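Local structure of glycerate 2-kinase (Pyrococcus horikoshii, 1X3L) at residues S34-I39 with E44-G49; K50-A55 with N117-N122; D22-V27 with I67-D72. The protein catalyses the ATP-dependent phosphorylation of D-glycerate to 2-phosphoglycerate, and can also draw on other nucleotides or pyrophosphate as phosphate donor. All blocks are in the same frame, centred on the assembly; numbering follows the deposited sequence.

In the fold
The three contacts lie on the same side of the chain's centre, at one end of the domain with the six-stranded parallel sheet, and join different elements. Contact 1 is a partly buried hairpin with one apolar and one charged face, held by backbone hydrogen bonds. Contact 2, mostly buried, sets strand 51-56 against the end of helix 103-118, with a tyrosine packed on a methyl and its hydroxyl set over an arginine guanidinium. Contact 3 joins helices 23-30 and 60-70 by a buried apolar touch and a partly exposed phenol-carboxylate bond. They meet at their margins: Leu71 of contact 3 packs on Ile38 and Ile47, Val53 meets Ile67 between contacts 2 and 3, and Asn122 reaches Lys48 O.

Contact 1 of 3, residues S34-I39 with E44-G49; sequences SDDKII and EFEIKG
Ile38 and Phe45 form the hydrogen-bonded antiparallel pair at the middle of this contact. The bond from Ile38 N to Phe45 O is 2.7 Å long and lies in the carbonyl plane, whereas the return bond from Phe45 N to Ile38 O is more bent, with 144° at the hydrogen. Just outside the paired strands, Ile47 N donates to Asp36 O at 2.7 Å. On the face that carries Ile38 and Phe45 the packing is tight. Ile47 crosses Ile38 at about a right angle, its CD1 methyl lying 3.6 Å from Ile38 CG1, and Leu71 lies against both isoleucines. Phe45 turns its ring edge to Ile38 O and packs its side chain on Thr188 and Ile190 of strand 188-194.

The opposite face of the hairpin, with Lys37, Ile39, Glu44 and Glu46, is mainly charged and more open to solvent, Ile39 being its one apolar member. The Lys37 chain folds at its second torsion (chi2 -65°), which sends it across to the neighbouring strand; there it runs alongside Glu46, both side chains pointing the same way. Lys37 NZ lies against the glutamate chain, 3.0 Å from Glu46 CG, and its salt bridge to Glu46 OE1 is a long one at 3.5 Å. The methylene Lys37 CD rests 3.4 Å from Glu44 OE2. Glu46 has a second cation, since Lys48 NZ reaches its OE2 at 3.1 Å from above the carboxylate plane. With alanine in place of Lys37, Glu46 would probably be left with Lys48 alone of these two cations, and Glu44 would lose the methylenes packed beside it. An apolar side resting on the protein and a salt-bridge network on the exposed side mark strands 37-40 and 43-46 as an amphipathic beta hairpin.

Contact 2 of 3, residues K50-A55 with N117-N122; sequences KVYVIA and NRAREN
Tyr52 carries the contact for strand 51-56, its ring reaching Ala119 and Arg118 where helix 103-118 gives way to loop. Two residues before it, Lys50 stays short of direct contact with 117-122; its backbone N bonds to Asp123, and its side chain lies on Glu74, the acid that also takes Arg118 NH2 in a salt bridge.

At Tyr52 the side chain leaves the strand toward the helix end, with CG anti to the carbonyl carbon (chi1 -70°). Ala119 CB approaches the ring obliquely, 3.8 Å from Tyr52 CD2. Ala119 is the first residue to leave helical geometry, so the ring packs just where the helix ends. The phenol end goes on to Arg118, whose chain is extended from CG to NE and crosses the tyrosine at about a right angle. Tyr52 OH lies over one face of the guanidinium, 2.9 Å from Arg118 NE, and the ring and guanidinium planes are 69° apart. The angle is too poor for a hydrogen bond: the phenol oxygen meets the flat of the group instead of the N-H in its plane. Behind this pair, Arg120 NE donates to Arg118 O at 3.3 Å, coming from well above the carbonyl plane, and so ties the loop back to the helix.

Beyond Tyr52 the strand moves away from 117-122, and Ile54 packs on Ala112 and Leu116, farther back along the same helix. Packing a central strand of the six-stranded parallel sheet on the C-terminal end of a flanking helix is characteristic of an alpha/beta fold. The chemistry implies contact by shape and electrostatics: the methyl of Ala119 supports the ring, Glu74 anchors the guanidinium, and the phenol oxygen is likely to be polarised by the cation beneath it.

Contact 3 of 3, residues D22-V27 with I67-D72; sequences DPYRAV and IEDILD
Val27, Tyr24 and Asp69 bury most of the surface in this contact between helices 23-30 and 60-70. Val27 meets Ile67 methyl to methyl, CG1 to CD1 at 3.7 Å, the two side chains crossing at about a right angle. The CB of Ile67 points away from helix 23-30, but a second bend in its chain (chi2 -62°) brings CD1 back within touch. The rest of Ile67 faces inward, packing on Phe126 and Leu128 of strand 124-129, which makes it a wedge between helix 23-30 and the parallel sheet.

One turn before Val27, Tyr24 forms the polar half. Its CG stands anti to the backbone N (chi1 -178°), and from there the ring stretches across to Asp69. Tyr24 OH donates to Asp69 OD2 over 2.6 Å, a short bond. The oxygen receives it on its anti side, 29° out of the carboxylate plane. Seen from the tyrosine, Asp69 OD2 lies in the plane of the ring at its edge, and the same oxygen comes 3.1 Å from Tyr24 CE1; ring and carboxylate are steeply inclined to one another. Arg65 makes a cation-pi contact with the ring, and Asp69 OD1 has a long, weak ion pair with Lys89.

At the start of helix 23-30, Asp22 is the N-cap, its OD2 accepting from Arg25 N at 2.9 Å, a capping bond consistent with a firmly started helix at Tyr24. In the manner of an alpha/beta fold, helix 60-70 lies on the parallel sheet, and helix 23-30 packs against it through a buried aliphatic touch and a partly exposed phenol-carboxylate bond. The phenol donor and, weakly, Lys89 would be expected to favour the ionised form of Asp69.

Contact 1 of 3, residues S34-I39 with E44-G49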
ATOM      1  N   SER A  34      -1.043   8.919 -26.343  1.00 62.70           N
ATOM      2  CA  SER A  34      -1.496   9.089 -27.718  1.00 67.07           C
ATOM      3  C   SER A  34      -0.288   9.342 -28.610  1.00 69.24           C
ATOM      4  O   SER A  34       0.554   8.464 -28.793  1.00 70.67           O
ATOM      5  CB  SER A  34      -2.475  10.262 -27.843  1.00 67.96           C
ATOM      6  OG  SER A  34      -3.720   9.963 -27.237  1.00 69.98           O
ATOM      7  N   ASP A  35      -0.203  10.546 -29.162  1.00 71.21           N
ATOM      8  CA  ASP A  35       0.919  10.899 -30.016  1.00 72.65           C
ATOM      9  C   ASP A  35       1.500  12.161 -29.406  1.00 72.70           C
ATOM     10  O   ASP A  35       2.698  12.435 -29.518  1.00 73.69           O
ATOM     11  CB  ASP A  35       0.502  11.161 -31.465  1.00 74.36           C
ATOM     12  CG  ASP A  35       1.685  11.488 -32.363  1.00 76.14           C
ATOM     13  OD1 ASP A  35       2.302  12.562 -32.177  1.00 75.93           O
ATOM     14  OD2 ASP A  35       2.000  10.668 -33.253  1.00 77.55           O
ATOM     15  N   ASP A  36       0.640  12.922 -28.744  1.00 71.71           N
ATOM     16  CA  ASP A  36       1.056  14.163 -28.116  1.00 70.62           C
ATOM     17  C   ASP A  36       0.321  14.329 -26.791  1.00 67.79           C
ATOM     18  O   ASP A  36       0.568  15.276 -26.047  1.00 67.70           O
ATOM     19  CB  ASP A  36       0.736  15.338 -29.044  1.00 73.52           C
ATOM     20  CG  ASP A  36       1.457  16.608 -28.647  1.00 76.86           C
ATOM     21  OD1 ASP A  36       1.206  17.660 -29.277  1.00 77.96           O
ATOM     22  OD2 ASP A  36       2.281  16.552 -27.707  1.00 78.97           O
ATOM     23  N   LYS A  37      -0.576  13.394 -26.498  1.00 64.24           N
ATOM     24  CA  LYS A  37      -1.360  13.456 -25.275  1.00 60.42           C
ATOM     25  C   LYS A  37      -1.082  12.301 -24.316  1.00 56.93           C
ATOM     26  O   LYS A  37      -0.818  11.173 -24.739  1.00 55.33           O
ATOM     27  CB  LYS A  37      -2.853  13.472 -25.617  1.00 62.56           C
ATOM     28  CG  LYS A  37      -3.252  14.496 -26.675  1.00 65.45           C
ATOM     29  CD  LYS A  37      -3.027  15.930 -26.205  1.00 68.48           C
ATOM     30  CE  LYS A  37      -3.395  16.933 -27.297  1.00 69.90           C
ATOM     31  NZ  LYS A  37      -3.245  18.348 -26.849  1.00 70.32           N
ATOM     32  N   ILE A  38      -1.137  12.602 -23.024  1.00 52.39           N
ATOM     33  CA  ILE A  38      -0.941  11.608 -21.975  1.00 48.84           C
ATOM     34  C   ILE A  38      -2.255  11.579 -21.204  1.00 45.94           C
ATOM     35  O   ILE A  38      -2.684  12.600 -20.677  1.00 45.84           O
ATOM     36  CB  ILE A  38       0.197  12.006 -21.015  1.00 49.18           C
ATOM     37  CG1 ILE A  38       1.526  12.036 -21.773  1.00 49.11           C
ATOM     38  CG2 ILE A  38       0.275  11.016 -19.859  1.00 48.80           C
ATOM     39  CD1 ILE A  38       2.714  12.436 -20.922  1.00 47.60           C
ATOM     40  N   ILE A  39      -2.900  10.420 -21.150  1.00 43.54           N
ATOM     41  CA  ILE A  39      -4.176  10.309 -20.452  1.00 42.13           C
ATOM     42  C   ILE A  39      -4.062   9.438 -19.203  1.00 39.67           C
ATOM     43  O   ILE A  39      -3.892   8.218 -19.285  1.00 37.53           O
ATOM     44  CB  ILE A  39      -5.263   9.741 -21.390  1.00 42.89           C
ATOM     45  CG1 ILE A  39      -5.264  10.528 -22.706  1.00 44.60           C
ATOM     46  CG2 ILE A  39      -6.634   9.853 -20.731  1.00 41.61           C
ATOM     47  CD1 ILE A  39      -6.250  10.014 -23.739  1.00 45.98           C
ATOM     48  N   GLU A  44      -6.623  14.151 -19.352  1.00 47.20           N
ATOM     49  CA  GLU A  44      -5.735  14.335 -20.496  1.00 47.86           C
ATOM     50  C   GLU A  44      -4.725  15.466 -20.316  1.00 46.91           C
ATOM     51  O   GLU A  44      -5.060  16.541 -19.822  1.00 46.60           O
ATOM     52  CB  GLU A  44      -6.567  14.589 -21.757  1.00 50.24           C
ATOM     53  CG  GLU A  44      -5.784  14.457 -23.055  1.00 55.82           C
ATOM     54  CD  GLU A  44      -6.631  14.734 -24.285  1.00 58.39           C
ATOM     55  OE1 GLU A  44      -7.728  14.143 -24.400  1.00 58.79           O
ATOM     56  OE2 GLU A  44      -6.196  15.537 -25.141  1.00 60.14           O
ATOM     57  N   PHE A  45      -3.483  15.208 -20.716  1.00 47.11           N
ATOM     58  CA  PHE A  45      -2.415  16.199 -20.626  1.00 48.09           C
ATOM     59  C   PHE A  45      -1.703  16.283 -21.966  1.00 49.44           C
ATOM     60  O   PHE A  45      -1.385  15.259 -22.572  1.00 49.16           O
ATOM     61  CB  PHE A  45      -1.380  15.818 -19.560  1.00 47.78           C
ATOM     62  CG  PHE A  45      -1.950  15.650 -18.188  1.00 47.80           C
ATOM     63  CD1 PHE A  45      -2.520  14.442 -17.801  1.00 47.13           C
ATOM     64  CD2 PHE A  45      -1.925  16.702 -17.281  1.00 47.82           C
ATOM     65  CE1 PHE A  45      -3.059  14.285 -16.524  1.00 48.10           C
ATOM     66  CE2 PHE A  45      -2.460  16.556 -16.004  1.00 48.48           C
ATOM     67  CZ  PHE A  45      -3.028  15.345 -15.625  1.00 48.00           C
ATOM     68  N   GLU A  46      -1.447  17.504 -22.422  1.00 51.23           N
ATOM     69  CA  GLU A  46      -0.761  17.706 -23.691  1.00 53.50           C
ATOM     70  C   GLU A  46       0.741  17.761 -23.456  1.00 52.71           C
ATOM     71  O   GLU A  46       1.206  18.420 -22.527  1.00 52.34           O
ATOM     72  CB  GLU A  46      -1.225  19.009 -24.342  1.00 56.66           C
ATOM     73  CG  GLU A  46      -0.639  19.248 -25.722  1.00 60.34           C
ATOM     74  CD  GLU A  46      -1.098  20.562 -26.326  1.00 63.05           C
ATOM     75  OE1 GLU A  46      -0.782  20.815 -27.510  1.00 64.88           O
ATOM     76  OE2 GLU A  46      -1.769  21.341 -25.617  1.00 64.55           O
ATOM     77  N   ILE A  47       1.496  17.062 -24.297  1.00 52.57           N
ATOM     78  CA  ILE A  47       2.950  17.032 -24.185  1.00 52.60           C
ATOM     79  C   ILE A  47       3.539  18.213 -24.951  1.00 53.77           C
ATOM     80  O   ILE A  47       3.671  18.167 -26.172  1.00 54.01           O
ATOM     81  CB  ILE A  47       3.528  15.726 -24.774  1.00 52.55           C
ATOM     82  CG1 ILE A  47       2.869  14.517 -24.110  1.00 53.42           C
ATOM     83  CG2 ILE A  47       5.034  15.679 -24.565  1.00 51.67           C
ATOM     84  CD1 ILE A  47       3.284  13.187 -24.705  1.00 53.41           C
ATOM     85  N   LYS A  48       3.887  19.275 -24.236  1.00 53.88           N
ATOM     86  CA  LYS A  48       4.455  20.448 -24.883  1.00 54.83           C
ATOM     87  C   LYS A  48       5.870  20.741 -24.407  1.00 53.73           C
ATOM     88  O   LYS A  48       6.275  21.896 -24.297  1.00 54.15           O
ATOM     89  CB  LYS A  48       3.545  21.660 -24.656  1.00 56.33           C
ATOM     90  CG  LYS A  48       3.164  21.912 -23.206  1.00 59.64           C
ATOM     91  CD  LYS A  48       2.032  22.930 -23.111  1.00 60.52           C
ATOM     92  CE  LYS A  48       0.773  22.411 -23.797  1.00 61.58           C
ATOM     93  NZ  LYS A  48      -0.349  23.392 -23.771  1.00 62.74           N
ATOM     94  N   GLY A  49       6.622  19.678 -24.138  1.00 51.91           N
ATOM     95  CA  GLY A  49       7.991  19.829 -23.682  1.00 49.58           C
ATOM     96  C   GLY A  49       8.630  18.470 -23.492  1.00 48.67           C
ATOM     97  O   GLY A  49       8.305  17.524 -24.210  1.00 49.72           O
TER

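Contact 2 of 3, residues K50-A55 with N117-N122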
ATOM      1  N   LYS A  50       9.537  18.367 -22.530  1.00 46.42           N
ATOM      2  CA  LYS A  50      10.204  17.102 -22.252  1.00 45.78           C
ATOM      3  C   LYS A  50       9.537  16.402 -21.072  1.00 45.19           C
ATOM      4  O   LYS A  50       8.711  16.994 -20.371  1.00 43.43           O
ATOM      5  CB  LYS A  50      11.682  17.342 -21.939  1.00 46.81           C
ATOM      6  CG  LYS A  50      12.490  17.867 -23.115  1.00 47.80           C
ATOM      7  CD  LYS A  50      13.940  18.086 -22.721  1.00 50.96           C
ATOM      8  CE  LYS A  50      14.761  18.589 -23.897  1.00 53.08           C
ATOM      9  NZ  LYS A  50      14.230  19.876 -24.424  1.00 54.57           N
ATOM     10  N   VAL A  51       9.894  15.140 -20.858  1.00 44.26           N
ATOM     11  CA  VAL A  51       9.335  14.359 -19.761  1.00 43.50           C
ATOM     12  C   VAL A  51      10.433  13.882 -18.817  1.00 43.28           C
ATOM     13  O   VAL A  51      11.424  13.290 -19.249  1.00 44.97           O
ATOM     14  CB  VAL A  51       8.570  13.127 -20.280  1.00 42.93           C
ATOM     15  CG1 VAL A  51       8.031  12.316 -19.106  1.00 44.41           C
ATOM     16  CG2 VAL A  51       7.432  13.567 -21.181  1.00 42.74           C
ATOM     17  N   TYR A  52      10.249  14.145 -17.530  1.00 41.01           N
ATOM     18  CA  TYR A  52      11.213  13.748 -16.514  1.00 40.54           C
ATOM     19  C   TYR A  52      10.561  12.761 -15.552  1.00 39.93           C
ATOM     20  O   TYR A  52       9.335  12.702 -15.443  1.00 38.55           O
ATOM     21  CB  TYR A  52      11.697  14.980 -15.747  1.00 41.36           C
ATOM     22  CG  TYR A  52      12.587  15.897 -16.560  1.00 45.65           C
ATOM     23  CD1 TYR A  52      13.935  15.593 -16.760  1.00 46.44           C
ATOM     24  CD2 TYR A  52      12.077  17.055 -17.153  1.00 45.47           C
ATOM     25  CE1 TYR A  52      14.756  16.417 -17.530  1.00 48.53           C
ATOM     26  CE2 TYR A  52      12.890  17.887 -17.929  1.00 47.11           C
ATOM     27  CZ  TYR A  52      14.229  17.561 -18.114  1.00 47.41           C
ATOM     28  OH  TYR A  52      15.039  18.366 -18.881  1.00 46.90           O
ATOM     29  N   VAL A  53      11.381  11.984 -14.855  1.00 37.35           N
ATOM     30  CA  VAL A  53      10.858  11.010 -13.908  1.00 35.77           C
ATOM     31  C   VAL A  53      11.584  11.038 -12.574  1.00 35.01           C
ATOM     32  O   VAL A  53      12.810  10.998 -12.521  1.00 35.63           O
ATOM     33  CB  VAL A  53      10.957   9.563 -14.456  1.00 35.12           C
ATOM     34  CG1 VAL A  53      10.600   8.571 -13.352  1.00 36.19           C
ATOM     35  CG2 VAL A  53      10.024   9.380 -15.641  1.00 35.40           C
ATOM     36  N   ILE A  54      10.813  11.114 -11.498  1.00 33.47           N
ATOM     37  CA  ILE A  54      11.359  11.088 -10.151  1.00 32.03           C
ATOM     38  C   ILE A  54      10.582   9.996  -9.420  1.00 33.28           C
ATOM     39  O   ILE A  54       9.401  10.169  -9.103  1.00 32.34           O
ATOM     40  CB  ILE A  54      11.165  12.431  -9.421  1.00 31.84           C
ATOM     41  CG1 ILE A  54      11.999  13.520 -10.106  1.00 30.55           C
ATOM     42  CG2 ILE A  54      11.566  12.287  -7.953  1.00 29.07           C
ATOM     43  CD1 ILE A  54      11.794  14.915  -9.524  1.00 29.58           C
ATOM     44  N   ALA A  55      11.246   8.870  -9.172  1.00 32.28           N
ATOM     45  CA  ALA A  55      10.621   7.738  -8.501  1.00 32.72           C
ATOM     46  C   ALA A  55      11.243   7.462  -7.139  1.00 32.59           C
ATOM     47  O   ALA A  55      12.460   7.539  -6.972  1.00 32.43           O
ATOM     48  CB  ALA A  55      10.726   6.505  -9.380  1.00 33.89           C
ATOM     49  N   ASN A 117      15.081  21.379 -10.875  1.00 48.15           N
ATOM     50  CA  ASN A 117      15.662  22.687 -11.127  1.00 50.19           C
ATOM     51  C   ASN A 117      15.780  22.863 -12.638  1.00 49.77           C
ATOM     52  O   ASN A 117      15.610  23.960 -13.162  1.00 49.47           O
ATOM     53  CB  ASN A 117      17.040  22.795 -10.476  1.00 52.12           C
ATOM     54  CG  ASN A 117      17.664  24.159 -10.673  1.00 56.26           C
ATOM     55  OD1 ASN A 117      17.097  25.175 -10.265  1.00 57.33           O
ATOM     56  ND2 ASN A 117      18.833  24.193 -11.305  1.00 56.02           N
ATOM     57  N   ARG A 118      16.048  21.759 -13.330  1.00 50.21           N
ATOM     58  CA  ARG A 118      16.199  21.758 -14.780  1.00 50.09           C
ATOM     59  C   ARG A 118      14.872  21.732 -15.544  1.00 49.16           C
ATOM     60  O   ARG A 118      14.780  22.274 -16.642  1.00 47.96           O
ATOM     61  CB  ARG A 118      17.056  20.564 -15.207  1.00 51.85           C
ATOM     62  CG  ARG A 118      17.179  20.398 -16.710  1.00 55.57           C
ATOM     63  CD  ARG A 118      17.901  19.106 -17.064  1.00 57.97           C
ATOM     64  NE  ARG A 118      17.878  18.849 -18.500  1.00 59.67           N
ATOM     65  CZ  ARG A 118      18.322  17.731 -19.064  1.00 61.73           C
ATOM     66  NH1 ARG A 118      18.830  16.761 -18.311  1.00 61.44           N
ATOM     67  NH2 ARG A 118      18.255  17.578 -20.380  1.00 62.13           N
ATOM     68  N   ALA A 119      13.849  21.098 -14.977  1.00 48.02           N
ATOM     69  CA  ALA A 119      12.549  21.029 -15.643  1.00 48.24           C
ATOM     70  C   ALA A 119      11.926  22.423 -15.758  1.00 47.56           C
ATOM     71  O   ALA A 119      11.930  23.192 -14.797  1.00 47.33           O
ATOM     72  CB  ALA A 119      11.612  20.092 -14.880  1.00 47.08           C
ATOM     73  N   ARG A 120      11.386  22.736 -16.933  1.00 47.38           N
ATOM     74  CA  ARG A 120      10.780  24.044 -17.187  1.00 48.79           C
ATOM     75  C   ARG A 120       9.260  24.058 -17.031  1.00 47.03           C
ATOM     76  O   ARG A 120       8.626  23.012 -16.916  1.00 47.21           O
ATOM     77  CB  ARG A 120      11.150  24.524 -18.596  1.00 51.36           C
ATOM     78  CG  ARG A 120      12.646  24.736 -18.834  1.00 54.18           C
ATOM     79  CD  ARG A 120      13.210  25.844 -17.949  1.00 59.62           C
ATOM     80  NE  ARG A 120      13.678  25.343 -16.658  1.00 63.28           N
ATOM     81  CZ  ARG A 120      13.907  26.106 -15.592  1.00 65.46           C
ATOM     82  NH1 ARG A 120      13.706  27.418 -15.651  1.00 66.02           N
ATOM     83  NH2 ARG A 120      14.344  25.556 -14.467  1.00 65.57           N
ATOM     84  N   GLU A 121       8.679  25.254 -17.041  1.00 44.81           N
ATOM     85  CA  GLU A 121       7.236  25.405 -16.891  1.00 42.83           C
ATOM     86  C   GLU A 121       6.441  24.675 -17.971  1.00 42.70           C
ATOM     87  O   GLU A 121       5.233  24.494 -17.839  1.00 41.24           O
ATOM     88  CB  GLU A 121       6.844  26.887 -16.907  1.00 41.46           C
ATOM     89  CG  GLU A 121       7.381  27.727 -15.747  1.00 42.02           C
ATOM     90  CD  GLU A 121       8.891  27.915 -15.789  1.00 42.68           C
ATOM     91  OE1 GLU A 121       9.477  27.818 -16.889  1.00 43.94           O
ATOM     92  OE2 GLU A 121       9.491  28.179 -14.724  1.00 42.13           O
ATOM     93  N   ASN A 122       7.112  24.257 -19.040  1.00 42.51           N
ATOM     94  CA  ASN A 122       6.421  23.564 -20.123  1.00 43.44           C
ATOM     95  C   ASN A 122       6.741  22.069 -20.181  1.00 42.73           C
ATOM     96  O   ASN A 122       6.302  21.372 -21.095  1.00 42.37           O
ATOM     97  CB  ASN A 122       6.761  24.218 -21.465  1.00 44.85           C
ATOM     98  CG  ASN A 122       8.201  24.007 -21.862  1.00 46.18           C
ATOM     99  OD1 ASN A 122       9.119  24.337 -21.111  1.00 49.48           O
ATOM    100  ND2 ASN A 122       8.411  23.450 -23.051  1.00 48.58           N
TER

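Contact 3 of 3, residues D22-V27 with I67-D72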
ATOM      1  N   ASP A  22       0.139  -4.861  -9.467  1.00 26.16           N
ATOM      2  CA  ASP A  22       1.513  -4.904  -9.956  1.00 28.27           C
ATOM      3  C   ASP A  22       1.940  -3.486 -10.323  1.00 27.61           C
ATOM      4  O   ASP A  22       1.285  -2.828 -11.137  1.00 29.32           O
ATOM      5  CB  ASP A  22       1.620  -5.804 -11.189  1.00 29.61           C
ATOM      6  CG  ASP A  22       3.026  -5.844 -11.751  1.00 31.20           C
ATOM      7  OD1 ASP A  22       3.932  -6.300 -11.031  1.00 31.45           O
ATOM      8  OD2 ASP A  22       3.231  -5.410 -12.905  1.00 35.01           O
ATOM      9  N   PRO A  23       3.047  -2.997  -9.736  1.00 28.41           N
ATOM     10  CA  PRO A  23       3.518  -1.638 -10.027  1.00 28.86           C
ATOM     11  C   PRO A  23       3.654  -1.333 -11.517  1.00 30.03           C
ATOM     12  O   PRO A  23       3.155  -0.314 -11.993  1.00 26.90           O
ATOM     13  CB  PRO A  23       4.847  -1.567  -9.284  1.00 28.50           C
ATOM     14  CG  PRO A  23       4.611  -2.472  -8.102  1.00 30.17           C
ATOM     15  CD  PRO A  23       3.924  -3.655  -8.751  1.00 30.48           C
ATOM     16  N   TYR A  24       4.322  -2.218 -12.250  1.00 29.73           N
ATOM     17  CA  TYR A  24       4.503  -2.027 -13.683  1.00 31.69           C
ATOM     18  C   TYR A  24       3.149  -1.986 -14.409  1.00 32.66           C
ATOM     19  O   TYR A  24       2.850  -1.030 -15.126  1.00 31.68           O
ATOM     20  CB  TYR A  24       5.372  -3.152 -14.258  1.00 32.44           C
ATOM     21  CG  TYR A  24       5.656  -3.006 -15.731  1.00 35.51           C
ATOM     22  CD1 TYR A  24       6.643  -2.132 -16.192  1.00 35.97           C
ATOM     23  CD2 TYR A  24       4.912  -3.717 -16.673  1.00 37.21           C
ATOM     24  CE1 TYR A  24       6.881  -1.967 -17.553  1.00 36.73           C
ATOM     25  CE2 TYR A  24       5.140  -3.559 -18.035  1.00 39.11           C
ATOM     26  CZ  TYR A  24       6.126  -2.681 -18.467  1.00 39.46           C
ATOM     27  OH  TYR A  24       6.342  -2.513 -19.812  1.00 39.41           O
ATOM     28  N   ARG A  25       2.332  -3.020 -14.221  1.00 32.61           N
ATOM     29  CA  ARG A  25       1.020  -3.077 -14.863  1.00 34.08           C
ATOM     30  C   ARG A  25       0.111  -1.933 -14.424  1.00 33.13           C
ATOM     31  O   ARG A  25      -0.614  -1.366 -15.237  1.00 32.78           O
ATOM     32  CB  ARG A  25       0.317  -4.400 -14.547  1.00 36.44           C
ATOM     33  CG  ARG A  25       0.988  -5.639 -15.118  1.00 42.94           C
ATOM     34  CD  ARG A  25       0.333  -6.899 -14.558  1.00 45.56           C
ATOM     35  NE  ARG A  25       1.011  -8.120 -14.985  1.00 48.81           N
ATOM     36  CZ  ARG A  25       0.729  -8.780 -16.103  1.00 51.16           C
ATOM     37  NH1 ARG A  25      -0.226  -8.337 -16.912  1.00 52.19           N
ATOM     38  NH2 ARG A  25       1.401  -9.883 -16.410  1.00 51.40           N
ATOM     39  N   ALA A  26       0.142  -1.604 -13.135  1.00 32.22           N
ATOM     40  CA  ALA A  26      -0.701  -0.532 -12.611  1.00 31.14           C
ATOM     41  C   ALA A  26      -0.447   0.785 -13.340  1.00 31.87           C
ATOM     42  O   ALA A  26      -1.389   1.522 -13.649  1.00 30.82           O
ATOM     43  CB  ALA A  26      -0.468  -0.357 -11.113  1.00 31.06           C
ATOM     44  N   VAL A  27       0.823   1.083 -13.616  1.00 31.20           N
ATOM     45  CA  VAL A  27       1.153   2.319 -14.319  1.00 31.14           C
ATOM     46  C   VAL A  27       0.576   2.301 -15.730  1.00 32.66           C
ATOM     47  O   VAL A  27      -0.016   3.285 -16.172  1.00 32.91           O
ATOM     48  CB  VAL A  27       2.686   2.547 -14.406  1.00 31.17           C
ATOM     49  CG1 VAL A  27       2.987   3.730 -15.332  1.00 29.65           C
ATOM     50  CG2 VAL A  27       3.254   2.814 -13.013  1.00 27.20           C
ATOM     51  N   ILE A  67       6.961   3.810 -17.373  1.00 38.54           N
ATOM     52  CA  ILE A  67       6.936   5.120 -18.011  1.00 39.13           C
ATOM     53  C   ILE A  67       7.867   5.162 -19.226  1.00 40.66           C
ATOM     54  O   ILE A  67       7.500   5.696 -20.275  1.00 39.79           O
ATOM     55  CB  ILE A  67       7.334   6.228 -17.016  1.00 38.29           C
ATOM     56  CG1 ILE A  67       6.277   6.336 -15.913  1.00 38.13           C
ATOM     57  CG2 ILE A  67       7.474   7.556 -17.735  1.00 37.00           C
ATOM     58  CD1 ILE A  67       4.903   6.731 -16.416  1.00 37.59           C
ATOM     59  N   GLU A  68       9.066   4.598 -19.087  1.00 41.39           N
ATOM     60  CA  GLU A  68      10.025   4.580 -20.193  1.00 45.15           C
ATOM     61  C   GLU A  68       9.530   3.737 -21.367  1.00 45.34           C
ATOM     62  O   GLU A  68       9.922   3.974 -22.507  1.00 45.53           O
ATOM     63  CB  GLU A  68      11.383   4.024 -19.748  1.00 45.74           C
ATOM     64  CG  GLU A  68      12.135   4.863 -18.739  1.00 47.46           C
ATOM     65  CD  GLU A  68      13.578   4.413 -18.590  1.00 49.72           C
ATOM     66  OE1 GLU A  68      13.818   3.200 -18.411  1.00 51.60           O
ATOM     67  OE2 GLU A  68      14.476   5.274 -18.650  1.00 52.90           O
ATOM     68  N   ASP A  69       8.677   2.753 -21.094  1.00 46.49           N
ATOM     69  CA  ASP A  69       8.172   1.900 -22.164  1.00 47.53           C
ATOM     70  C   ASP A  69       7.079   2.561 -22.995  1.00 47.71           C
ATOM     71  O   ASP A  69       6.747   2.079 -24.079  1.00 48.00           O
ATOM     72  CB  ASP A  69       7.650   0.567 -21.611  1.00 49.82           C
ATOM     73  CG  ASP A  69       8.757  -0.299 -21.032  1.00 52.04           C
ATOM     74  OD1 ASP A  69       9.908  -0.195 -21.507  1.00 53.52           O
ATOM     75  OD2 ASP A  69       8.475  -1.094 -20.110  1.00 53.15           O
ATOM     76  N   ILE A  70       6.521   3.659 -22.499  1.00 45.78           N
ATOM     77  CA  ILE A  70       5.469   4.345 -23.242  1.00 45.74           C
ATOM     78  C   ILE A  70       5.791   5.802 -23.538  1.00 46.02           C
ATOM     79  O   ILE A  70       5.048   6.467 -24.256  1.00 47.14           O
ATOM     80  CB  ILE A  70       4.120   4.284 -22.494  1.00 44.36           C
ATOM     81  CG1 ILE A  70       4.224   5.023 -21.156  1.00 43.40           C
ATOM     82  CG2 ILE A  70       3.720   2.835 -22.281  1.00 42.84           C
ATOM     83  CD1 ILE A  70       2.926   5.038 -20.365  1.00 40.91           C
ATOM     84  N   LEU A  71       6.897   6.296 -22.991  1.00 46.69           N
ATOM     85  CA  LEU A  71       7.296   7.684 -23.203  1.00 48.15           C
ATOM     86  C   LEU A  71       8.811   7.848 -23.210  1.00 48.54           C
ATOM     87  O   LEU A  71       9.525   7.140 -22.497  1.00 47.79           O
ATOM     88  CB  LEU A  71       6.703   8.579 -22.107  1.00 48.81           C
ATOM     89  CG  LEU A  71       5.184   8.763 -22.051  1.00 50.76           C
ATOM     90  CD1 LEU A  71       4.797   9.444 -20.744  1.00 48.45           C
ATOM     91  CD2 LEU A  71       4.717   9.587 -23.247  1.00 50.56           C
ATOM     92  N   ASP A  72       9.300   8.783 -24.020  1.00 49.01           N
ATOM     93  CA  ASP A  72      10.731   9.048 -24.085  1.00 49.03           C
ATOM     94  C   ASP A  72      11.059   9.974 -22.926  1.00 48.82           C
ATOM     95  O   ASP A  72      10.560  11.095 -22.858  1.00 50.14           O
ATOM     96  CB  ASP A  72      11.099   9.717 -25.411  1.00 50.88           C
ATOM     97  CG  ASP A  72      10.839   8.820 -26.607  1.00 53.50           C
ATOM     98  OD1 ASP A  72      11.359   7.680 -26.621  1.00 55.21           O
ATOM     99  OD2 ASP A  72      10.118   9.254 -27.534  1.00 52.64           O
TER